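Local coordinates for protein CheQ (Campylobacter jejuni subsp. jejuni, PDB 6A51) that controls, together with its partner regulator CheP, transcription of the core chemotaxis operon cheVAW, at residues Asn21-His26 against Gly84-Ser89; Tyr27-Glu32 against Cys120-Val125; Ile144-Phe149 against Thr162-Val167. All coordinates share one frame; numbering follows the deposited sequence.

Contact 1 of 3, residues Asn21-His26 against Gly84-Ser89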
ATOM      1  N   ASN A  21       5.881  -4.331   1.460  1.00 33.65           N
ATOM      2  CA  ASN A  21       6.302  -4.039   0.096  1.00 42.54           C
ATOM      3  C   ASN A  21       5.646  -4.958  -0.917  1.00 47.67           C
ATOM      4  O   ASN A  21       6.178  -5.139  -2.019  1.00 57.86           O
ATOM      5  CB  ASN A  21       7.827  -4.115  -0.051  1.00 39.49           C
ATOM      6  CG  ASN A  21       8.372  -5.535   0.023  1.00 47.03           C
ATOM      7  OD1 ASN A  21       7.842  -6.390   0.739  1.00 48.06           O
ATOM      8  ND2 ASN A  21       9.448  -5.790  -0.716  1.00 49.60           N
ATOM      9  N   GLU A  22       4.518  -5.554  -0.571  1.00 46.37           N
ATOM     10  CA  GLU A  22       3.848  -6.481  -1.469  1.00 44.14           C
ATOM     11  C   GLU A  22       2.570  -5.832  -1.973  1.00 46.35           C
ATOM     12  O   GLU A  22       1.724  -5.400  -1.175  1.00 42.68           O
ATOM     13  CB  GLU A  22       3.544  -7.804  -0.778  1.00 47.90           C
ATOM     14  CG  GLU A  22       2.427  -8.566  -1.452  1.00 74.38           C
ATOM     15  CD  GLU A  22       2.348 -10.024  -1.031  1.00 70.81           C
ATOM     16  OE1 GLU A  22       1.507 -10.780  -1.595  1.00 66.11           O
ATOM     17  OE2 GLU A  22       3.151 -10.436  -0.149  1.00 68.13           O
ATOM     18  N   PHE A  23       2.435  -5.767  -3.288  1.00 36.42           N
ATOM     19  CA  PHE A  23       1.332  -5.041  -3.884  1.00 38.70           C
ATOM     20  C   PHE A  23       0.040  -5.830  -3.728  1.00 35.09           C
ATOM     21  O   PHE A  23       0.048  -7.056  -3.593  1.00 38.97           O
ATOM     22  CB  PHE A  23       1.623  -4.759  -5.359  1.00 33.89           C
ATOM     23  CG  PHE A  23       3.044  -4.348  -5.618  1.00 32.95           C
ATOM     24  CD1 PHE A  23       3.735  -3.564  -4.699  1.00 37.01           C
ATOM     25  CD2 PHE A  23       3.694  -4.754  -6.765  1.00 25.68           C
ATOM     26  CE1 PHE A  23       5.046  -3.201  -4.920  1.00 31.15           C
ATOM     27  CE2 PHE A  23       5.003  -4.390  -6.995  1.00 36.61           C
ATOM     28  CZ  PHE A  23       5.679  -3.614  -6.068  1.00 40.90           C
ATOM     29  N   LEU A  24      -1.080  -5.104  -3.724  1.00 33.96           N
ATOM     30  CA  LEU A  24      -2.395  -5.686  -3.508  1.00 30.28           C
ATOM     31  C   LEU A  24      -3.069  -6.151  -4.802  1.00 33.56           C
ATOM     32  O   LEU A  24      -4.304  -6.195  -4.865  1.00 41.50           O
ATOM     33  CB  LEU A  24      -3.272  -4.674  -2.782  1.00 23.05           C
ATOM     34  CG  LEU A  24      -2.848  -4.350  -1.366  1.00 32.10           C
ATOM     35  CD1 LEU A  24      -3.452  -3.004  -0.957  1.00 28.47           C
ATOM     36  CD2 LEU A  24      -3.310  -5.482  -0.420  1.00 31.89           C
ATOM     37  N   ASP A  25      -2.287  -6.490  -5.830  1.00 36.76           N
ATOM     38  CA  ASP A  25      -2.789  -6.958  -7.122  1.00 34.75           C
ATOM     39  C   ASP A  25      -3.943  -7.950  -6.986  1.00 51.53           C
ATOM     40  O   ASP A  25      -5.044  -7.743  -7.512  1.00 36.18           O
ATOM     41  CB  ASP A  25      -1.643  -7.624  -7.894  1.00 40.23           C
ATOM     42  CG  ASP A  25      -0.701  -6.629  -8.565  1.00 50.53           C
ATOM     43  OD1 ASP A  25      -0.398  -5.560  -7.991  1.00 45.89           O
ATOM     44  OD2 ASP A  25      -0.238  -6.947  -9.677  1.00 58.85           O
ATOM     45  N   HIS A  26      -3.689  -9.038  -6.274  1.00 46.54           N
ATOM     46  CA  HIS A  26      -4.591 -10.167  -6.155  1.00 36.00           C
ATOM     47  C   HIS A  26      -5.683  -9.982  -5.090  1.00 40.69           C
ATOM     48  O   HIS A  26      -6.314 -10.974  -4.727  1.00 41.04           O
ATOM     49  CB  HIS A  26      -3.772 -11.421  -5.841  1.00 40.26           C
ATOM     50  CG  HIS A  26      -2.725 -11.720  -6.865  1.00 49.73           C
ATOM     51  ND1 HIS A  26      -2.958 -11.594  -8.219  1.00 51.30           N
ATOM     52  CD2 HIS A  26      -1.443 -12.136  -6.737  1.00 52.92           C
ATOM     53  CE1 HIS A  26      -1.863 -11.917  -8.882  1.00 48.35           C
ATOM     54  NE2 HIS A  26      -0.929 -12.248  -8.006  1.00 64.70           N
ATOM     55  N   GLY A  84      -0.228  -2.824  -7.896  1.00 32.19           N
ATOM     56  CA  GLY A  84       0.866  -1.987  -7.443  1.00 20.61           C
ATOM     57  C   GLY A  84       0.605  -1.211  -6.170  1.00 31.79           C
ATOM     58  O   GLY A  84       1.512  -0.512  -5.690  1.00 29.59           O
ATOM     59  N   PHE A  85      -0.590  -1.296  -5.598  1.00 30.13           N
ATOM     60  CA  PHE A  85      -0.861  -0.454  -4.446  1.00 32.58           C
ATOM     61  C   PHE A  85      -0.549  -1.173  -3.150  1.00 26.39           C
ATOM     62  O   PHE A  85      -0.517  -2.405  -3.075  1.00 28.81           O
ATOM     63  CB  PHE A  85      -2.308   0.026  -4.443  1.00 31.65           C
ATOM     64  CG  PHE A  85      -2.553   1.159  -5.392  1.00 37.33           C
ATOM     65  CD1 PHE A  85      -2.818   0.904  -6.738  1.00 34.65           C
ATOM     66  CD2 PHE A  85      -2.480   2.484  -4.955  1.00 32.80           C
ATOM     67  CE1 PHE A  85      -3.038   1.949  -7.628  1.00 32.58           C
ATOM     68  CE2 PHE A  85      -2.700   3.544  -5.844  1.00 41.29           C
ATOM     69  CZ  PHE A  85      -2.985   3.272  -7.184  1.00 30.74           C
ATOM     70  N   VAL A  86      -0.285  -0.366  -2.126  1.00 20.43           N
ATOM     71  CA  VAL A  86      -0.205  -0.816  -0.746  1.00 24.79           C
ATOM     72  C   VAL A  86      -0.951   0.210   0.095  1.00 25.99           C
ATOM     73  O   VAL A  86      -1.171   1.348  -0.326  1.00 24.48           O
ATOM     74  CB  VAL A  86       1.249  -0.961  -0.248  1.00 27.19           C
ATOM     75  CG1 VAL A  86       2.075  -1.777  -1.217  1.00 24.45           C
ATOM     76  CG2 VAL A  86       1.866   0.409  -0.033  1.00 21.35           C
ATOM     77  N   LEU A  87      -1.372  -0.210   1.283  1.00 30.23           N
ATOM     78  CA  LEU A  87      -1.952   0.735   2.226  1.00 28.57           C
ATOM     79  C   LEU A  87      -0.958   1.857   2.507  1.00 33.90           C
ATOM     80  O   LEU A  87       0.247   1.619   2.643  1.00 34.44           O
ATOM     81  CB  LEU A  87      -2.307   0.014   3.519  1.00 28.35           C
ATOM     82  CG  LEU A  87      -3.678   0.198   4.130  1.00 35.21           C
ATOM     83  CD1 LEU A  87      -4.719   0.166   3.047  1.00 34.65           C
ATOM     84  CD2 LEU A  87      -3.875  -0.949   5.082  1.00 41.75           C
ATOM     85  N   ALA A  88      -1.456   3.093   2.578  1.00 33.23           N
ATOM     86  CA  ALA A  88      -0.556   4.226   2.800  1.00 26.42           C
ATOM     87  C   ALA A  88       0.153   4.122   4.143  1.00 30.49           C
ATOM     88  O   ALA A  88       1.356   4.395   4.233  1.00 35.19           O
ATOM     89  CB  ALA A  88      -1.325   5.540   2.705  1.00 27.79           C
ATOM     90  N   SER A  89      -0.581   3.746   5.203  1.00 28.97           N
ATOM     91  CA  SER A  89       0.040   3.503   6.508  1.00 37.91           C
ATOM     92  C   SER A  89       1.163   2.469   6.422  1.00 26.16           C
ATOM     93  O   SER A  89       2.182   2.592   7.112  1.00 23.97           O
ATOM     94  CB  SER A  89      -1.009   3.027   7.508  1.00 27.61           C
ATOM     95  OG  SER A  89      -1.748   1.946   6.949  1.00 39.51           O
TER
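Phe-23 sets its CB against Gly-84 CA, 3.5 Å away, with its ring oblique to that backbone. Val-86 CG1 comes to the edge of the ring, near its plane, 4.3 Å from Phe-23 CD1. Beyond these two segments, Tyr-138 meets the same ring edge-to-face. Two hydrogen bonds fix the crossing. Leu-24 N donates to Phe-85 O at 2.8 Å, in the plane of that carbonyl, and Gly-84 N gives a 2.7 Å bond to Asp-25 OD1, arriving nearly along the carboxylate's C-O axis. What meets here is the irregular loop between strands 15-18 and 27-29 and the outer strand 85-87 of a three-stranded antiparallel sheet, whose middle strand, 122-126, pairs with it. Leu-24 has CG beside its backbone N and anti to its carbonyl carbon (chi1 -67°), which places CG 3.5 Å from Phe-85 O; CD1 then lies 3.9 Å from Val-86 CA. Just before Phe-23, Glu-22 O lies 3.6 Å from Val-86 CG1 and also accepts a hydrogen bond from the hydroxyl of Tyr-55 on strand 52-55.

Contact 2 of 3, residues Tyr27-Glu32 against Cys120-Val125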
ATOM      1  N   TYR A  27      -5.932  -8.774  -4.586  1.00 35.87           N
ATOM      2  CA  TYR A  27      -6.838  -8.583  -3.464  1.00 29.63           C
ATOM      3  C   TYR A  27      -7.826  -7.466  -3.752  1.00 35.23           C
ATOM      4  O   TYR A  27      -7.553  -6.545  -4.526  1.00 43.84           O
ATOM      5  CB  TYR A  27      -6.089  -8.229  -2.166  1.00 25.81           C
ATOM      6  CG  TYR A  27      -5.267  -9.347  -1.571  1.00 29.87           C
ATOM      7  CD1 TYR A  27      -3.937  -9.524  -1.923  1.00 33.91           C
ATOM      8  CD2 TYR A  27      -5.813 -10.215  -0.638  1.00 31.34           C
ATOM      9  CE1 TYR A  27      -3.171 -10.537  -1.362  1.00 31.89           C
ATOM     10  CE2 TYR A  27      -5.058 -11.237  -0.078  1.00 37.87           C
ATOM     11  CZ  TYR A  27      -3.736 -11.391  -0.437  1.00 34.64           C
ATOM     12  OH  TYR A  27      -2.989 -12.416   0.124  1.00 38.15           O
ATOM     13  N   ILE A  28      -8.973  -7.536  -3.079  1.00 30.22           N
ATOM     14  CA  ILE A  28      -9.919  -6.430  -3.039  1.00 35.81           C
ATOM     15  C   ILE A  28     -10.161  -6.056  -1.584  1.00 39.14           C
ATOM     16  O   ILE A  28      -9.963  -6.850  -0.660  1.00 37.51           O
ATOM     17  CB  ILE A  28     -11.257  -6.758  -3.730  1.00 43.87           C
ATOM     18  CG1 ILE A  28     -11.956  -7.889  -2.980  1.00 39.09           C
ATOM     19  CG2 ILE A  28     -11.035  -7.132  -5.192  1.00 43.09           C
ATOM     20  CD1 ILE A  28     -13.108  -8.466  -3.719  1.00 47.45           C
ATOM     21  N   LEU A  29     -10.590  -4.821  -1.389  1.00 28.96           N
ATOM     22  CA  LEU A  29     -10.843  -4.315  -0.056  1.00 31.04           C
ATOM     23  C   LEU A  29     -12.212  -4.801   0.422  1.00 47.16           C
ATOM     24  O   LEU A  29     -13.213  -4.654  -0.284  1.00 47.70           O
ATOM     25  CB  LEU A  29     -10.766  -2.796  -0.089  1.00 28.00           C
ATOM     26  CG  LEU A  29     -10.913  -2.004   1.193  1.00 37.73           C
ATOM     27  CD1 LEU A  29      -9.645  -2.081   2.001  1.00 29.02           C
ATOM     28  CD2 LEU A  29     -11.222  -0.567   0.828  1.00 44.10           C
ATOM     29  N   ASN A  30     -12.259  -5.406   1.610  1.00 43.19           N
ATOM     30  CA  ASN A  30     -13.523  -5.951   2.095  1.00 39.09           C
ATOM     31  C   ASN A  30     -14.543  -4.846   2.328  1.00 41.62           C
ATOM     32  O   ASN A  30     -15.732  -5.021   2.036  1.00 41.04           O
ATOM     33  CB  ASN A  30     -13.302  -6.754   3.380  1.00 43.38           C
ATOM     34  CG  ASN A  30     -14.615  -7.267   3.986  1.00 42.66           C
ATOM     35  OD1 ASN A  30     -15.355  -8.032   3.355  1.00 39.44           O
ATOM     36  ND2 ASN A  30     -14.903  -6.848   5.213  1.00 30.04           N
ATOM     37  N   ALA A  31     -14.087  -3.697   2.840  1.00 35.38           N
ATOM     38  CA  ALA A  31     -14.966  -2.559   3.093  1.00 35.36           C
ATOM     39  C   ALA A  31     -15.759  -2.168   1.856  1.00 41.94           C
ATOM     40  O   ALA A  31     -16.916  -1.743   1.957  1.00 59.94           O
ATOM     41  CB  ALA A  31     -14.148  -1.363   3.586  1.00 26.41           C
ATOM     42  N   GLU A  32     -15.156  -2.305   0.680  1.00 41.62           N
ATOM     43  CA  GLU A  32     -15.838  -1.961  -0.560  1.00 45.43           C
ATOM     44  C   GLU A  32     -16.618  -3.142  -1.123  1.00 42.38           C
ATOM     45  O   GLU A  32     -17.749  -2.968  -1.588  1.00 56.46           O
ATOM     46  CB  GLU A  32     -14.823  -1.436  -1.591  1.00 38.99           C
ATOM     47  CG  GLU A  32     -15.380  -1.282  -2.999  1.00 62.44           C
ATOM     48  CD  GLU A  32     -14.336  -0.881  -4.040  1.00 73.14           C
ATOM     49  OE1 GLU A  32     -14.352   0.300  -4.456  1.00 70.66           O
ATOM     50  OE2 GLU A  32     -13.522  -1.741  -4.457  1.00 58.77           O
ATOM     51  N   CYS A 120     -13.272   3.986  -0.006  1.00 47.50           N
ATOM     52  CA  CYS A 120     -14.022   3.975   1.247  1.00 42.83           C
ATOM     53  C   CYS A 120     -13.246   4.692   2.350  1.00 36.05           C
ATOM     54  O   CYS A 120     -13.241   4.277   3.508  1.00 44.80           O
ATOM     55  CB  CYS A 120     -14.388   2.540   1.665  1.00 29.77           C
ATOM     56  SG  CYS A 120     -15.386   1.597   0.410  1.00 56.30           S
ATOM     57  N   GLY A 121     -12.576   5.777   1.992  1.00 39.22           N
ATOM     58  CA  GLY A 121     -11.792   6.483   2.991  1.00 39.26           C
ATOM     59  C   GLY A 121     -10.500   5.813   3.412  1.00 42.49           C
ATOM     60  O   GLY A 121      -9.843   6.301   4.335  1.00 46.57           O
ATOM     61  N   ILE A 122     -10.106   4.715   2.778  1.00 41.40           N
ATOM     62  CA  ILE A 122      -8.787   4.134   3.005  1.00 51.72           C
ATOM     63  C   ILE A 122      -7.826   4.690   1.955  1.00 45.51           C
ATOM     64  O   ILE A 122      -8.111   4.628   0.751  1.00 39.88           O
ATOM     65  CB  ILE A 122      -8.850   2.597   2.946  1.00 49.21           C
ATOM     66  CG1 ILE A 122      -9.986   2.070   3.827  1.00 39.54           C
ATOM     67  CG2 ILE A 122      -7.547   2.002   3.408  1.00 42.33           C
ATOM     68  CD1 ILE A 122      -9.850   2.485   5.273  1.00 39.53           C
ATOM     69  N   LYS A 123      -6.683   5.225   2.400  1.00 35.62           N
ATOM     70  CA  LYS A 123      -5.685   5.807   1.499  1.00 39.90           C
ATOM     71  C   LYS A 123      -4.664   4.752   1.069  1.00 42.50           C
ATOM     72  O   LYS A 123      -4.099   4.050   1.913  1.00 37.38           O
ATOM     73  CB  LYS A 123      -4.964   6.980   2.173  1.00 39.86           C
ATOM     74  CG  LYS A 123      -4.314   7.980   1.194  1.00 52.91           C
ATOM     75  CD  LYS A 123      -3.373   8.966   1.912  1.00 57.36           C
ATOM     76  CE  LYS A 123      -4.088   9.793   2.974  1.00 69.51           C
ATOM     77  NZ  LYS A 123      -3.169  10.255   4.073  1.00 46.26           N
ATOM     78  N   PHE A 124      -4.418   4.653  -0.242  1.00 36.54           N
ATOM     79  CA  PHE A 124      -3.416   3.754  -0.803  1.00 31.00           C
ATOM     80  C   PHE A 124      -2.327   4.538  -1.535  1.00 30.65           C
ATOM     81  O   PHE A 124      -2.547   5.648  -2.019  1.00 41.63           O
ATOM     82  CB  PHE A 124      -4.033   2.745  -1.776  1.00 26.23           C
ATOM     83  CG  PHE A 124      -5.072   1.867  -1.164  1.00 44.27           C
ATOM     84  CD1 PHE A 124      -6.351   2.353  -0.916  1.00 46.75           C
ATOM     85  CD2 PHE A 124      -4.781   0.546  -0.849  1.00 37.24           C
ATOM     86  CE1 PHE A 124      -7.319   1.547  -0.355  1.00 40.42           C
ATOM     87  CE2 PHE A 124      -5.744  -0.273  -0.297  1.00 42.71           C
ATOM     88  CZ  PHE A 124      -7.016   0.230  -0.044  1.00 39.48           C
ATOM     89  N   VAL A 125      -1.143   3.933  -1.619  1.00 30.36           N
ATOM     90  CA  VAL A 125      -0.000   4.481  -2.343  1.00 27.52           C
ATOM     91  C   VAL A 125       0.419   3.458  -3.386  1.00 30.04           C
ATOM     92  O   VAL A 125       0.398   2.250  -3.120  1.00 26.04           O
ATOM     93  CB  VAL A 125       1.191   4.792  -1.409  1.00 18.29           C
ATOM     94  CG1 VAL A 125       2.396   5.184  -2.224  1.00 32.30           C
ATOM     95  CG2 VAL A 125       0.860   5.885  -0.441  1.00 22.47           C
TER
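Leu-29 spreads its two methyls over two side chains of strand 122-126, and this fork is the enclosed, tightly surrounded half of the contact. CD1 comes to the edge of the Phe-124 ring, near its plane and 4.1 Å from Phe-124 CZ, whereas CD2 turns to the CG1 methylene of Ile-122, 4.2 Å away. Both neighbours are crossed at a slant. The CB of Leu-29 already points at strand 122-126, and CG anti to the backbone N (chi1 -176°) extends the chain so that the two methyls part between the two residues. Phe-62 and Ile-119 press on both Leu-29 and Phe-124, adding apolar cover to the ring and the methyls.

In the fold this is where two sheets meet through side chains: strand 27-29 is an outer strand of the mixed four-stranded sheet, and 122-126 is the middle strand of the antiparallel three-stranded one. Leu-29 is also the N-cap residue of helix 30-37, and its carbonyl takes a weak bond from Glu-32 N.

The other half is the solvent side, where the exposed Cys-120 lies on the start of the helix with few partners. Cys-120 and Gly-121 form the two-residue turn of the hairpin joining strands 116-119 and 122-126, both with positive phi (50° and 74°), as in a type I' turn. Cys-120 SG lies alongside the backbone end of Glu-32, 3.7 Å from Glu-32 CB. Nearby, Ala-31 CB and Cys-120 CB are 4.4 Å apart, and Ala-31 O sits 4.0 Å from Cys-120 SG. The carboxylate of Glu-32 takes no part in this: its extended chain leads away from the cysteine, and OE2 is held by the backbone N of Ser-80.

Contact 3 of 3, residues Ile144-Phe149 against Thr162-Val167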
ATOM      1  N   ILE A 144      13.144   6.177   3.275  1.00 26.30           N
ATOM      2  CA  ILE A 144      13.085   7.564   2.837  1.00 33.71           C
ATOM      3  C   ILE A 144      13.441   8.425   4.034  1.00 33.70           C
ATOM      4  O   ILE A 144      12.876   8.256   5.115  1.00 32.56           O
ATOM      5  CB  ILE A 144      11.695   7.949   2.293  1.00 31.23           C
ATOM      6  CG1 ILE A 144      11.281   7.035   1.149  1.00 30.86           C
ATOM      7  CG2 ILE A 144      11.684   9.402   1.813  1.00 18.08           C
ATOM      8  CD1 ILE A 144       9.836   7.238   0.706  1.00 21.14           C
ATOM      9  N   GLU A 145      14.339   9.373   3.830  1.00 33.46           N
ATOM     10  CA  GLU A 145      14.919  10.058   4.966  1.00 39.97           C
ATOM     11  C   GLU A 145      15.414  11.409   4.492  1.00 39.38           C
ATOM     12  O   GLU A 145      15.835  11.551   3.346  1.00 37.74           O
ATOM     13  CB  GLU A 145      16.076   9.242   5.536  1.00 31.87           C
ATOM     14  CG  GLU A 145      16.245   9.245   7.006  1.00 43.43           C
ATOM     15  CD  GLU A 145      17.429   8.378   7.402  1.00 56.84           C
ATOM     16  OE1 GLU A 145      18.543   8.654   6.891  1.00 55.85           O
ATOM     17  OE2 GLU A 145      17.241   7.411   8.190  1.00 45.88           O
ATOM     18  N   LYS A 146      15.360  12.392   5.381  1.00 31.48           N
ATOM     19  CA  LYS A 146      16.082  13.628   5.147  1.00 26.95           C
ATOM     20  C   LYS A 146      17.553  13.309   4.939  1.00 31.90           C
ATOM     21  O   LYS A 146      18.170  12.613   5.749  1.00 42.54           O
ATOM     22  CB  LYS A 146      15.900  14.583   6.330  1.00 32.07           C
ATOM     23  CG  LYS A 146      14.469  15.064   6.545  1.00 33.18           C
ATOM     24  CD  LYS A 146      14.170  16.235   5.613  1.00 44.01           C
ATOM     25  CE  LYS A 146      12.763  16.783   5.812  1.00 40.92           C
ATOM     26  NZ  LYS A 146      12.408  17.829   4.806  1.00 61.74           N
ATOM     27  N   CYS A 147      18.107  13.798   3.830  1.00 35.57           N
ATOM     28  CA  CYS A 147      19.526  13.596   3.553  1.00 42.75           C
ATOM     29  C   CYS A 147      20.388  14.098   4.701  1.00 30.10           C
ATOM     30  O   CYS A 147      21.426  13.503   5.020  1.00 34.11           O
ATOM     31  CB  CYS A 147      19.888  14.299   2.242  1.00 40.33           C
ATOM     32  SG  CYS A 147      18.776  13.860   0.838  1.00 74.55           S
ATOM     33  N   HIS A 148      19.945  15.167   5.361  1.00 42.75           N
ATOM     34  CA  HIS A 148      20.716  15.771   6.440  1.00 41.55           C
ATOM     35  C   HIS A 148      20.890  14.813   7.615  1.00 48.00           C
ATOM     36  O   HIS A 148      21.886  14.911   8.338  1.00 40.92           O
ATOM     37  CB  HIS A 148      20.013  17.056   6.877  1.00 39.35           C
ATOM     38  CG  HIS A 148      20.822  17.933   7.778  1.00 55.20           C
ATOM     39  ND1 HIS A 148      22.011  18.508   7.391  1.00 68.48           N
ATOM     40  CD2 HIS A 148      20.589  18.365   9.041  1.00 65.10           C
ATOM     41  CE1 HIS A 148      22.490  19.236   8.384  1.00 62.87           C
ATOM     42  NE2 HIS A 148      21.647  19.164   9.399  1.00 52.81           N
ATOM     43  N   PHE A 149      19.966  13.854   7.784  1.00 48.40           N
ATOM     44  CA  PHE A 149      19.847  13.107   9.039  1.00 29.43           C
ATOM     45  C   PHE A 149      21.109  12.307   9.352  1.00 54.91           C
ATOM     46  O   PHE A 149      21.665  12.411  10.454  1.00 52.19           O
ATOM     47  CB  PHE A 149      18.626  12.188   8.996  1.00 32.76           C
ATOM     48  CG  PHE A 149      18.383  11.432  10.280  1.00 43.15           C
ATOM     49  CD1 PHE A 149      17.942  12.099  11.424  1.00 40.70           C
ATOM     50  CD2 PHE A 149      18.570  10.047  10.342  1.00 47.88           C
ATOM     51  CE1 PHE A 149      17.703  11.404  12.614  1.00 31.60           C
ATOM     52  CE2 PHE A 149      18.328   9.334  11.525  1.00 35.68           C
ATOM     53  CZ  PHE A 149      17.897  10.015  12.663  1.00 46.01           C
ATOM     54  N   THR A 162      14.386  14.934  -3.840  1.00 26.16           N
ATOM     55  CA  THR A 162      13.777  16.161  -3.343  1.00 24.58           C
ATOM     56  C   THR A 162      14.917  17.036  -2.859  1.00 32.65           C
ATOM     57  O   THR A 162      16.006  16.537  -2.570  1.00 28.56           O
ATOM     58  CB  THR A 162      12.780  15.848  -2.221  1.00 26.93           C
ATOM     59  OG1 THR A 162      11.508  15.543  -2.801  1.00 34.30           O
ATOM     60  CG2 THR A 162      12.652  16.964  -1.190  1.00 39.81           C
ATOM     61  N   GLU A 163      14.679  18.346  -2.818  1.00 40.16           N
ATOM     62  CA  GLU A 163      15.631  19.272  -2.210  1.00 37.96           C
ATOM     63  C   GLU A 163      16.231  18.707  -0.924  1.00 40.03           C
ATOM     64  O   GLU A 163      17.422  18.877  -0.667  1.00 35.82           O
ATOM     65  CB  GLU A 163      14.941  20.604  -1.933  1.00 31.83           C
ATOM     66  CG  GLU A 163      15.842  21.798  -2.100  1.00 65.44           C
ATOM     67  CD  GLU A 163      15.131  22.984  -2.749  1.00 91.04           C
ATOM     68  OE1 GLU A 163      15.630  23.466  -3.803  1.00 67.56           O
ATOM     69  OE2 GLU A 163      14.083  23.424  -2.209  1.00 77.35           O
ATOM     70  N   SER A 164      15.427  17.974  -0.146  1.00 41.87           N
ATOM     71  CA  SER A 164      15.823  17.509   1.174  1.00 37.47           C
ATOM     72  C   SER A 164      15.698  15.999   1.427  1.00 51.72           C
ATOM     73  O   SER A 164      16.159  15.545   2.480  1.00 36.31           O
ATOM     74  CB  SER A 164      14.979  18.225   2.233  1.00 35.95           C
ATOM     75  OG  SER A 164      13.606  17.925   1.998  1.00 46.63           O
ATOM     76  N   MET A 165      15.068  15.212   0.548  1.00 32.39           N
ATOM     77  CA  MET A 165      14.804  13.810   0.862  1.00 32.04           C
ATOM     78  C   MET A 165      15.675  12.880   0.031  1.00 34.58           C
ATOM     79  O   MET A 165      15.896  13.108  -1.163  1.00 38.47           O
ATOM     80  CB  MET A 165      13.334  13.435   0.639  1.00 38.14           C
ATOM     81  CG  MET A 165      12.343  14.251   1.435  1.00 53.55           C
ATOM     82  SD  MET A 165      12.516  14.047   3.216  1.00 50.59           S
ATOM     83  CE  MET A 165      11.778  12.455   3.520  1.00 46.79           C
ATOM     84  N   CYS A 166      16.138  11.814   0.669  1.00 27.43           N
ATOM     85  CA  CYS A 166      16.969  10.787   0.068  1.00 26.34           C
ATOM     86  C   CYS A 166      16.293   9.433   0.224  1.00 33.72           C
ATOM     87  O   CYS A 166      15.422   9.239   1.083  1.00 28.11           O
ATOM     88  CB  CYS A 166      18.361  10.750   0.720  1.00 23.11           C
ATOM     89  SG  CYS A 166      19.453  12.047   0.115  1.00 64.75           S
ATOM     90  N   VAL A 167      16.730   8.476  -0.593  1.00 27.00           N
ATOM     91  CA  VAL A 167      16.263   7.099  -0.495  1.00 26.14           C
ATOM     92  C   VAL A 167      17.460   6.166  -0.419  1.00 30.72           C
ATOM     93  O   VAL A 167      18.392   6.275  -1.227  1.00 37.40           O
ATOM     94  CB  VAL A 167      15.359   6.715  -1.678  1.00 23.75           C
ATOM     95  CG1 VAL A 167      15.033   5.210  -1.640  1.00 21.80           C
ATOM     96  CG2 VAL A 167      14.118   7.528  -1.636  1.00 18.59           C
TER
HETATM   97  O   HOH W   1      18.092  17.007   4.435  1.00 35.21           O
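Glu-145 and Cys-166 grip each other by a pair of backbone hydrogen bonds, the mark of an antiparallel hydrogen-bonded pair. Cys-166 N gives the straighter one to Glu-145 O (2.7 Å, 168° at the hydrogen), and Glu-145 N returns one to Cys-166 O at 3.0 Å. Just past the strand, Cys-147 N donates to Ser-164 O at 2.9 Å; that carbonyl also receives a water bound to His-148 N. Lys-146 bends at chi2 (-82°), bringing NZ round to Ser-164 OG at 3.1 Å, while its CD lies 3.6 Å from Met-165 SD, the two side chains crossing at a slant. Ile-144 and Val-167 share a face, Ile-144 CG1 lying beside Val-167 CG2 at 4.0 Å, and the bent end of Met-165 brings CE to Ile-144 CG2 at 3.5 Å; Phe-130 and Leu-97 add to the apolar cover of Ile-144. The disulfide between Cys-147 SG and Cys-166 SG (2.1 Å, chi3 102°) links residues that are diagonal in register, since Cys-166 pairs with Glu-145. The residue just after strand 142-146 is thus tied covalently to strand 165-169, which would probably limit fraying of this end while the cysteines remain oxidised.

Overall arrangement
Contact 1 lies close to the middle of the chain and is buried; contact 2, its centre about 10 Å from that of contact 1, is buried at one end and open at the other. Both reach the same antiparallel sheet through neighbouring strands 85-87 and 122-126, with probable backbone hydrogen bonds from Val-86 N to Val-125 O and, at the start of helix 88-95, from Ala-88 N to Lys-123 O. Their segments alternate along the chain, tying the N-terminal part to this sheet twice: contact 1 by polar bonds as well as packing, contact 2 by packing alone. Contact 3, partly buried and peripheral, its centre about 21 Å from the chain's centre, pairs strands within a separate sheet, with a covalent bond added.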